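Local coordinates for protein deoxyribodipyrimidine photo-lyase (Oryza sativa Japonica Group, PDB 3UMV) that repairs UV-damaged DNA by using light and a bound FAD to split cyclobutane pyrimidine dimers back into separate pyrimidines, at residues F81-R95 against L225-I239. Numbering follows the deposited sequence.
With URE (urea), chain M.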
ATOM      1  N   PHE A  81      15.957  -3.255   5.432  1.00 23.56           N
ATOM      2  CA  PHE A  81      14.880  -2.361   4.985  1.00 21.68           C
ATOM      3  C   PHE A  81      13.477  -2.864   5.315  1.00 18.94           C
ATOM      4  O   PHE A  81      13.285  -4.027   5.643  1.00 20.19           O
ATOM      5  CB  PHE A  81      15.016  -2.063   3.482  1.00 19.24           C
ATOM      6  CG  PHE A  81      16.394  -1.586   3.092  1.00 19.35           C
ATOM      7  CD1 PHE A  81      16.836  -0.334   3.483  1.00 21.22           C
ATOM      8  CD2 PHE A  81      17.242  -2.389   2.345  1.00 21.49           C
ATOM      9  CE1 PHE A  81      18.108   0.117   3.141  1.00 21.92           C
ATOM     10  CE2 PHE A  81      18.517  -1.946   1.997  1.00 24.00           C
ATOM     11  CZ  PHE A  81      18.945  -0.692   2.395  1.00 20.47           C
ATOM     12  N   LEU A  82      12.494  -1.973   5.233  1.00 17.80           N
ATOM     13  CA  LEU A  82      11.115  -2.343   5.550  1.00 16.60           C
ATOM     14  C   LEU A  82      10.636  -3.505   4.686  1.00 16.30           C
ATOM     15  O   LEU A  82      10.523  -3.388   3.458  1.00 17.74           O
ATOM     16  CB  LEU A  82      10.187  -1.149   5.374  1.00 14.78           C
ATOM     17  CG  LEU A  82       8.741  -1.434   5.805  1.00 16.01           C
ATOM     18  CD1 LEU A  82       8.744  -1.890   7.269  1.00 18.28           C
ATOM     19  CD2 LEU A  82       7.881  -0.203   5.592  1.00 18.81           C
ATOM     20  N   LEU A  83      10.342  -4.622   5.337  1.00 17.52           N
ATOM     21  CA  LEU A  83       9.869  -5.831   4.664  1.00 18.56           C
ATOM     22  C   LEU A  83      10.727  -6.209   3.453  1.00 20.85           C
ATOM     23  O   LEU A  83      10.213  -6.640   2.422  1.00 18.57           O
ATOM     24  CB  LEU A  83       8.387  -5.691   4.276  1.00 18.53           C
ATOM     25  CG  LEU A  83       7.429  -5.679   5.480  1.00 22.96           C
ATOM     26  CD1 LEU A  83       6.043  -5.186   5.107  1.00 20.37           C
ATOM     27  CD2 LEU A  83       7.367  -7.057   6.164  1.00 25.38           C
ATOM     28  N   SER A  84      12.038  -6.046   3.597  1.00 22.25           N
ATOM     29  CA  SER A  84      12.993  -6.432   2.559  1.00 25.33           C
ATOM     30  C   SER A  84      12.802  -5.705   1.221  1.00 22.75           C
ATOM     31  O   SER A  84      12.973  -6.301   0.155  1.00 21.48           O
ATOM     32  CB  SER A  84      12.979  -7.951   2.348  1.00 29.82           C
ATOM     33  OG  SER A  84      13.220  -8.632   3.568  1.00 36.02           O
ATOM     34  N   ALA A  85      12.470  -4.418   1.282  1.00 18.75           N
ATOM     35  CA  ALA A  85      12.446  -3.592   0.085  1.00 17.85           C
ATOM     36  C   ALA A  85      13.732  -3.797  -0.715  1.00 14.08           C
ATOM     37  O   ALA A  85      14.821  -3.929  -0.145  1.00 18.51           O
ATOM     38  CB  ALA A  85      12.281  -2.127   0.457  1.00 17.48           C
ATOM     39  N   ARG A  86      13.582  -3.838  -2.034  1.00 16.94           N
ATOM     40  CA  ARG A  86      14.693  -4.021  -2.957  1.00 18.06           C
ATOM     41  C   ARG A  86      14.940  -2.697  -3.668  1.00 19.92           C
ATOM     42  O   ARG A  86      14.220  -1.726  -3.446  1.00 20.74           O
ATOM     43  CB  ARG A  86      14.367  -5.099  -3.996  1.00 19.26           C
ATOM     44  CG  ARG A  86      13.817  -6.421  -3.457  1.00 25.24           C
ATOM     45  CD  ARG A  86      14.671  -6.987  -2.350  1.00 22.52           C
ATOM     46  NE  ARG A  86      14.595  -8.450  -2.271  1.00 26.22           N
ATOM     47  CZ  ARG A  86      13.545  -9.134  -1.810  1.00 26.46           C
ATOM     48  NH1 ARG A  86      12.459  -8.501  -1.404  1.00 24.26           N
ATOM     49  NH2 ARG A  86      13.581 -10.461  -1.762  1.00 25.65           N
ATOM     50  N   ARG A  87      15.944  -2.665  -4.540  1.00 19.18           N
ATOM     51  CA  ARG A  87      16.282  -1.447  -5.273  1.00 20.44           C
ATOM     52  C   ARG A  87      15.056  -0.786  -5.881  1.00 16.10           C
ATOM     53  O   ARG A  87      14.877   0.426  -5.760  1.00 16.65           O
ATOM     54  CB  ARG A  87      17.290  -1.748  -6.384  1.00 22.04           C
ATOM     55  CG  ARG A  87      17.427  -0.632  -7.397  1.00 24.78           C
ATOM     56  CD  ARG A  87      18.527  -0.931  -8.427  1.00 20.58           C
ATOM     57  NE  ARG A  87      19.841  -1.065  -7.813  1.00 26.09           N
ATOM     58  CZ  ARG A  87      20.697  -0.052  -7.661  1.00 32.03           C
ATOM     59  NH1 ARG A  87      20.367   1.165  -8.079  1.00 36.25           N
ATOM     60  NH2 ARG A  87      21.874  -0.249  -7.086  1.00 33.99           N
ATOM     61  N   ARG A  88      14.237  -1.591  -6.555  1.00 15.58           N
ATOM     62  CA  ARG A  88      13.017  -1.135  -7.217  1.00 20.09           C
ATOM     63  C   ARG A  88      12.129  -0.302  -6.314  1.00 20.51           C
ATOM     64  O   ARG A  88      11.664   0.765  -6.711  1.00 21.53           O
ATOM     65  CB  ARG A  88      12.212  -2.336  -7.732  1.00 17.27           C
ATOM     66  CG  ARG A  88      10.833  -1.981  -8.305  1.00 19.44           C
ATOM     67  CD  ARG A  88      10.208  -3.163  -9.061  1.00 14.98           C
ATOM     68  NE  ARG A  88      10.941  -3.449 -10.292  1.00 16.55           N
ATOM     69  CZ  ARG A  88      10.803  -4.548 -11.025  1.00 15.92           C
ATOM     70  NH1 ARG A  88       9.955  -5.496 -10.678  1.00 16.25           N
ATOM     71  NH2 ARG A  88      11.528  -4.693 -12.125  1.00 16.45           N
ATOM     72  N   GLN A  89      11.866  -0.802  -5.114  1.00 20.59           N
ATOM     73  CA  GLN A  89      10.971  -0.108  -4.194  1.00 17.37           C
ATOM     74  C   GLN A  89      11.650   1.031  -3.450  1.00 16.60           C
ATOM     75  O   GLN A  89      11.027   2.075  -3.198  1.00 16.64           O
ATOM     76  CB  GLN A  89      10.343  -1.086  -3.200  1.00 15.57           C
ATOM     77  CG  GLN A  89       9.464  -2.160  -3.854  1.00 14.08           C
ATOM     78  CD  GLN A  89      10.270  -3.339  -4.386  1.00 17.50           C
ATOM     79  OE1 GLN A  89      11.487  -3.451  -4.143  1.00 15.49           O
ATOM     80  NE2 GLN A  89       9.602  -4.223  -5.129  1.00 15.35           N
ATOM     81  N   LEU A  90      12.917   0.827  -3.093  1.00 13.69           N
ATOM     82  CA  LEU A  90      13.686   1.858  -2.406  1.00 15.65           C
ATOM     83  C   LEU A  90      13.917   3.075  -3.304  1.00 18.20           C
ATOM     84  O   LEU A  90      13.839   4.231  -2.858  1.00 16.45           O
ATOM     85  CB  LEU A  90      15.008   1.271  -1.912  1.00 16.83           C
ATOM     86  CG  LEU A  90      14.864   0.266  -0.767  1.00 16.45           C
ATOM     87  CD1 LEU A  90      16.179  -0.467  -0.511  1.00 21.01           C
ATOM     88  CD2 LEU A  90      14.404   0.962   0.479  1.00 16.20           C
ATOM     89  N   GLY A  91      14.176   2.820  -4.586  1.00 18.75           N
ATOM     90  CA  GLY A  91      14.454   3.904  -5.503  1.00 19.72           C
ATOM     91  C   GLY A  91      13.223   4.773  -5.682  1.00 20.18           C
ATOM     92  O   GLY A  91      13.311   6.000  -5.685  1.00 19.13           O
ATOM     93  N   PHE A  92      12.075   4.127  -5.824  1.00 15.92           N
ATOM     94  CA  PHE A  92      10.797   4.825  -5.985  1.00 14.47           C
ATOM     95  C   PHE A  92      10.464   5.665  -4.743  1.00 18.43           C
ATOM     96  O   PHE A  92      10.045   6.823  -4.851  1.00 15.74           O
ATOM     97  CB  PHE A  92       9.678   3.814  -6.256  1.00 14.37           C
ATOM     98  CG  PHE A  92       8.454   4.404  -6.926  1.00 16.64           C
ATOM     99  CD1 PHE A  92       8.395   4.525  -8.306  1.00 18.15           C
ATOM    100  CD2 PHE A  92       7.353   4.817  -6.170  1.00 14.82           C
ATOM    101  CE1 PHE A  92       7.279   5.063  -8.928  1.00 14.62           C
ATOM    102  CE2 PHE A  92       6.235   5.340  -6.775  1.00 13.15           C
ATOM    103  CZ  PHE A  92       6.185   5.465  -8.163  1.00 16.84           C
ATOM    104  N   LEU A  93      10.629   5.077  -3.561  1.00 17.84           N
ATOM    105  CA  LEU A  93      10.324   5.784  -2.327  1.00 16.36           C
ATOM    106  C   LEU A  93      11.237   6.998  -2.201  1.00 15.52           C
ATOM    107  O   LEU A  93      10.772   8.108  -1.949  1.00 18.34           O
ATOM    108  CB  LEU A  93      10.503   4.863  -1.111  1.00 15.14           C
ATOM    109  CG  LEU A  93      10.251   5.476   0.273  1.00 19.18           C
ATOM    110  CD1 LEU A  93       9.930   4.373   1.249  1.00 20.40           C
ATOM    111  CD2 LEU A  93      11.445   6.290   0.754  1.00 21.63           C
ATOM    112  N   LEU A  94      12.534   6.790  -2.375  1.00 16.26           N
ATOM    113  CA  LEU A  94      13.480   7.883  -2.139  1.00 17.56           C
ATOM    114  C   LEU A  94      13.385   9.001  -3.171  1.00 19.20           C
ATOM    115  O   LEU A  94      13.519  10.179  -2.824  1.00 20.38           O
ATOM    116  CB  LEU A  94      14.920   7.370  -2.025  1.00 20.63           C
ATOM    117  CG  LEU A  94      15.222   6.610  -0.732  1.00 21.50           C
ATOM    118  CD1 LEU A  94      16.543   5.872  -0.884  1.00 21.73           C
ATOM    119  CD2 LEU A  94      15.255   7.552   0.477  1.00 24.06           C
ATOM    120  N   ARG A  95      13.194   8.652  -4.441  1.00 15.25           N
ATOM    121  CA  ARG A  95      13.028   9.695  -5.447  1.00 17.99           C
ATOM    122  C   ARG A  95      11.738  10.477  -5.185  1.00 18.46           C
ATOM    123  O   ARG A  95      11.688  11.680  -5.412  1.00 21.07           O
ATOM    124  CB  ARG A  95      13.059   9.106  -6.864  1.00 21.51           C
ATOM    125  CG  ARG A  95      14.345   8.353  -7.159  1.00 24.08           C
ATOM    126  CD  ARG A  95      14.509   8.029  -8.638  1.00 27.80           C
ATOM    127  NE  ARG A  95      15.629   7.114  -8.844  1.00 29.58           N
ATOM    128  CZ  ARG A  95      16.907   7.485  -8.909  1.00 30.26           C
ATOM    129  NH1 ARG A  95      17.249   8.763  -8.802  1.00 29.49           N
ATOM    130  NH2 ARG A  95      17.849   6.568  -9.083  1.00 31.61           N
ATOM    131  N   LEU A 225      22.766   9.402  -1.237  1.00 16.67           N
ATOM    132  CA  LEU A 225      21.875   8.539  -0.443  1.00 18.41           C
ATOM    133  C   LEU A 225      21.185   7.473  -1.281  1.00 20.88           C
ATOM    134  O   LEU A 225      21.189   6.290  -0.935  1.00 22.31           O
ATOM    135  CB  LEU A 225      20.843   9.382   0.297  1.00 19.77           C
ATOM    136  CG  LEU A 225      19.756   8.573   0.996  1.00 22.68           C
ATOM    137  CD1 LEU A 225      20.357   7.775   2.147  1.00 23.03           C
ATOM    138  CD2 LEU A 225      18.636   9.479   1.481  1.00 25.01           C
ATOM    139  N   ILE A 226      20.585   7.883  -2.390  1.00 23.15           N
ATOM    140  CA  ILE A 226      19.921   6.919  -3.265  1.00 21.71           C
ATOM    141  C   ILE A 226      20.891   5.847  -3.765  1.00 26.39           C
ATOM    142  O   ILE A 226      20.582   4.660  -3.729  1.00 25.64           O
ATOM    143  CB  ILE A 226      19.240   7.617  -4.442  1.00 20.61           C
ATOM    144  CG1 ILE A 226      18.052   8.425  -3.921  1.00 21.79           C
ATOM    145  CG2 ILE A 226      18.774   6.581  -5.480  1.00 21.00           C
ATOM    146  CD1 ILE A 226      17.511   9.426  -4.883  1.00 24.19           C
ATOM    147  N   ALA A 227      22.075   6.258  -4.211  1.00 23.34           N
ATOM    148  CA  ALA A 227      23.060   5.287  -4.685  1.00 21.45           C
ATOM    149  C   ALA A 227      23.445   4.317  -3.573  1.00 20.88           C
ATOM    150  O   ALA A 227      23.550   3.113  -3.799  1.00 24.63           O
ATOM    151  CB  ALA A 227      24.288   5.979  -5.246  1.00 25.39           C
ATOM    152  N   ARG A 228      23.641   4.836  -2.368  1.00 19.86           N
ATOM    153  CA  ARG A 228      24.073   4.006  -1.244  1.00 22.67           C
ATOM    154  C   ARG A 228      23.016   2.984  -0.868  1.00 29.93           C
ATOM    155  O   ARG A 228      23.283   1.782  -0.823  1.00 29.81           O
ATOM    156  CB  ARG A 228      24.402   4.851  -0.012  1.00 23.85           C
ATOM    157  CG  ARG A 228      24.843   3.999   1.168  1.00 30.30           C
ATOM    158  CD  ARG A 228      25.158   4.814   2.403  1.00 34.91           C
ATOM    159  NE  ARG A 228      23.992   5.520   2.927  1.00 36.57           N
ATOM    160  CZ  ARG A 228      23.037   4.957   3.664  1.00 36.85           C
ATOM    161  NH1 ARG A 228      22.013   5.686   4.102  1.00 33.05           N
ATOM    162  NH2 ARG A 228      23.095   3.664   3.955  1.00 38.55           N
ATOM    163  N   VAL A 229      21.818   3.479  -0.588  1.00 25.89           N
ATOM    164  CA  VAL A 229      20.718   2.627  -0.151  1.00 21.82           C
ATOM    165  C   VAL A 229      20.392   1.550  -1.185  1.00 25.89           C
ATOM    166  O   VAL A 229      20.255   0.376  -0.840  1.00 30.22           O
ATOM    167  CB  VAL A 229      19.464   3.460   0.204  1.00 23.85           C
ATOM    168  CG1 VAL A 229      18.243   2.570   0.344  1.00 25.69           C
ATOM    169  CG2 VAL A 229      19.697   4.232   1.488  1.00 28.63           C
ATOM    170  N   CYS A 230      20.275   1.936  -2.450  1.00 24.69           N
ATOM    171  CA  CYS A 230      19.894   0.973  -3.474  1.00 25.74           C
ATOM    172  C   CYS A 230      20.989  -0.077  -3.700  1.00 28.74           C
ATOM    173  O   CYS A 230      20.682  -1.235  -3.976  1.00 31.86           O
ATOM    174  CB  CYS A 230      19.543   1.662  -4.792  1.00 25.00           C
ATOM    175  SG  CYS A 230      18.070   2.707  -4.732  1.00 28.16           S
ATOM    176  N   SER A 231      22.257   0.315  -3.587  1.00 27.90           N
ATOM    177  CA  SER A 231      23.341  -0.650  -3.761  1.00 27.38           C
ATOM    178  C   SER A 231      23.457  -1.615  -2.578  1.00 31.23           C
ATOM    179  O   SER A 231      24.094  -2.666  -2.684  1.00 33.81           O
ATOM    180  CB  SER A 231      24.685   0.039  -4.048  1.00 28.45           C
ATOM    181  OG  SER A 231      25.235   0.625  -2.880  1.00 29.73           O
ATOM    182  N   GLU A 232      22.829  -1.265  -1.458  1.00 28.45           N
ATOM    183  CA  GLU A 232      22.759  -2.162  -0.307  1.00 30.86           C
ATOM    184  C   GLU A 232      21.623  -3.170  -0.431  1.00 32.78           C
ATOM    185  O   GLU A 232      21.548  -4.124   0.341  1.00 33.67           O
ATOM    186  CB  GLU A 232      22.555  -1.370   0.978  1.00 33.30           C
ATOM    187  CG  GLU A 232      23.782  -0.644   1.470  1.00 35.31           C
ATOM    188  CD  GLU A 232      23.480   0.189   2.696  1.00 36.28           C
ATOM    189  OE1 GLU A 232      22.390  -0.004   3.274  1.00 33.95           O
ATOM    190  OE2 GLU A 232      24.319   1.035   3.081  1.00 37.66           O
ATOM    191  N   ALA A 233      20.724  -2.941  -1.384  1.00 31.43           N
ATOM    192  CA  ALA A 233      19.576  -3.817  -1.568  1.00 30.87           C
ATOM    193  C   ALA A 233      19.726  -4.696  -2.807  1.00 27.22           C
ATOM    194  O   ALA A 233      20.565  -4.446  -3.671  1.00 29.60           O
ATOM    195  CB  ALA A 233      18.288  -2.995  -1.648  1.00 30.19           C
ATOM    196  N   GLU A 234      18.915  -5.739  -2.892  1.00 23.88           N
ATOM    197  CA  GLU A 234      18.996  -6.622  -4.031  1.00 20.16           C
ATOM    198  C   GLU A 234      18.649  -5.861  -5.306  1.00 18.84           C
ATOM    199  O   GLU A 234      17.786  -4.981  -5.312  1.00 19.43           O
ATOM    200  CB  GLU A 234      18.086  -7.831  -3.836  1.00 29.67           C
ATOM    201  CG  GLU A 234      18.555  -9.056  -4.571  1.00 38.86           C
ATOM    202  CD  GLU A 234      17.581 -10.210  -4.451  1.00 44.15           C
ATOM    203  OE1 GLU A 234      16.924 -10.325  -3.392  1.00 38.86           O
ATOM    204  OE2 GLU A 234      17.477 -10.997  -5.423  1.00 49.19           O
ATOM    205  N   ASN A 235      19.327  -6.207  -6.391  1.00 23.77           N
ATOM    206  CA  ASN A 235      19.204  -5.440  -7.623  1.00 26.80           C
ATOM    207  C   ASN A 235      17.992  -5.760  -8.504  1.00 26.38           C
ATOM    208  O   ASN A 235      18.154  -6.128  -9.667  1.00 29.65           O
ATOM    209  CB  ASN A 235      20.505  -5.552  -8.432  1.00 29.62           C
ATOM    210  CG  ASN A 235      20.512  -4.658  -9.655  1.00 33.64           C
ATOM    211  OD1 ASN A 235      19.692  -3.747  -9.778  1.00 33.60           O
ATOM    212  ND2 ASN A 235      21.440  -4.913 -10.567  1.00 41.42           N
ATOM    213  N   VAL A 236      16.779  -5.616  -7.959  1.00 15.76           N
ATOM    214  CA  VAL A 236      15.583  -5.592  -8.780  1.00 17.76           C
ATOM    215  C   VAL A 236      15.458  -4.179  -9.348  1.00 22.22           C
ATOM    216  O   VAL A 236      15.343  -3.215  -8.593  1.00 22.49           O
ATOM    217  CB  VAL A 236      14.329  -5.938  -7.938  1.00 16.89           C
ATOM    218  CG1 VAL A 236      13.098  -5.933  -8.811  1.00 17.88           C
ATOM    219  CG2 VAL A 236      14.502  -7.282  -7.261  1.00 16.06           C
ATOM    220  N   PRO A 237      15.502  -4.043 -10.681  1.00 22.52           N
ATOM    221  CA  PRO A 237      15.648  -2.723 -11.307  1.00 23.89           C
ATOM    222  C   PRO A 237      14.462  -1.796 -11.076  1.00 20.76           C
ATOM    223  O   PRO A 237      13.311  -2.246 -10.991  1.00 23.32           O
ATOM    224  CB  PRO A 237      15.743  -3.046 -12.800  1.00 22.98           C
ATOM    225  CG  PRO A 237      16.075  -4.484 -12.874  1.00 24.21           C
ATOM    226  CD  PRO A 237      15.448  -5.119 -11.680  1.00 22.67           C
ATOM    227  N   GLU A 238      14.752  -0.505 -10.982  1.00 20.47           N
ATOM    228  CA  GLU A 238      13.715   0.508 -10.857  1.00 21.84           C
ATOM    229  C   GLU A 238      12.801   0.464 -12.081  1.00 25.62           C
ATOM    230  O   GLU A 238      13.248   0.140 -13.179  1.00 22.49           O
ATOM    231  CB  GLU A 238      14.337   1.901 -10.726  1.00 24.11           C
ATOM    232  CG  GLU A 238      14.884   2.204  -9.338  1.00 23.06           C
ATOM    233  CD  GLU A 238      15.446   3.608  -9.225  1.00 26.12           C
ATOM    234  OE1 GLU A 238      16.681   3.755  -9.232  1.00 29.54           O
ATOM    235  OE2 GLU A 238      14.656   4.572  -9.125  1.00 27.43           O
ATOM    236  N   ILE A 239      11.523   0.782 -11.895  1.00 25.18           N
ATOM    237  CA  ILE A 239      10.619   0.884 -13.033  1.00 28.46           C
ATOM    238  C   ILE A 239      10.885   2.184 -13.788  1.00 28.00           C
ATOM    239  O   ILE A 239      11.318   3.180 -13.202  1.00 27.62           O
ATOM    240  CB  ILE A 239       9.127   0.815 -12.632  1.00 29.32           C
ATOM    241  CG1 ILE A 239       8.744   2.004 -11.760  1.00 32.46           C
ATOM    242  CG2 ILE A 239       8.800  -0.509 -11.936  1.00 23.70           C
ATOM    243  CD1 ILE A 239       7.303   1.980 -11.326  1.00 34.24           C
TER
HETATM  244  C   URE M 904      10.549   2.970   5.309  1.00 21.71           C
HETATM  245  O   URE M 904       9.964   3.676   6.136  1.00 24.09           O
HETATM  246  N1  URE M 904      11.787   2.609   5.523  1.00 18.35           N
HETATM  247  N2  URE M 904       9.941   2.544   4.228  1.00 22.69           N
HETATM  248  O   HOH W   1      17.289  -6.219  -0.737  1.00 39.30           O
HETATM  249  O   HOH W   2      15.356 -12.620  -2.962  1.00 37.14           O
HETATM  250  O   HOH W   3      21.280  -2.909  -6.179  1.00 31.84           O
HETATM  251  O   HOH W   4      18.661   2.425  -9.939  1.00 34.27           O
HETATM  252  O   HOH W   5      11.220   1.949  -9.104  1.00 22.96           O
HETATM  253  O   HOH W   6      12.198  -2.198 -13.877  1.00 36.03           O
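R95 takes the carboxylate of E238 side-on, NE to OE2 at 2.7 Å and NH2 to OE1 at 3.0 Å. Both oxygens use their syn lone pairs and lie in the guanidinium plane, a flat two-pronged salt bridge, while I226 CG2 sits over one face of the guanidinium. With R95 cut back to an alanine, the E238 carboxylate is likely to lose its direct charge partner and I226 CG2 the flat group it packs on. G91 gives E238 its passage: a CB there would run into the carboxylate. R87, its chain turned at chi3 (-62°), lays its guanidinium over C230 CB, 3.4 Å above the plane, and a water joins its NH1 to E238 OE1.

R88 NE donates to P237 O at 2.7 Å while V236 CG1 covers the centre of its guanidinium. R86 NE meets E234 OE1 at 3.2 Å, almost straight (172°) but from above the carboxylate plane; the other oxygen of E234 pairs with K423. On the apolar side, L90 CD1 sits over the centre of the F81 ring face and also presses on A233 CB, a tight 3.5 Å away, and L94 packs on I226 and V229.

The R88 guanidinium is held further by Y424 O and V386 O; separately, Q89 OE1 accepts from the backbone N of R86 at the N-cap. The two short helical segments run nearly antiparallel, axes 9.1 Å apart, and 232-239 then wraps the start of helix 87-106. This helix links strands 70-75 and 111-114, a beta-alpha-beta crossover of the Rossmann-like photolyase alpha/beta domain.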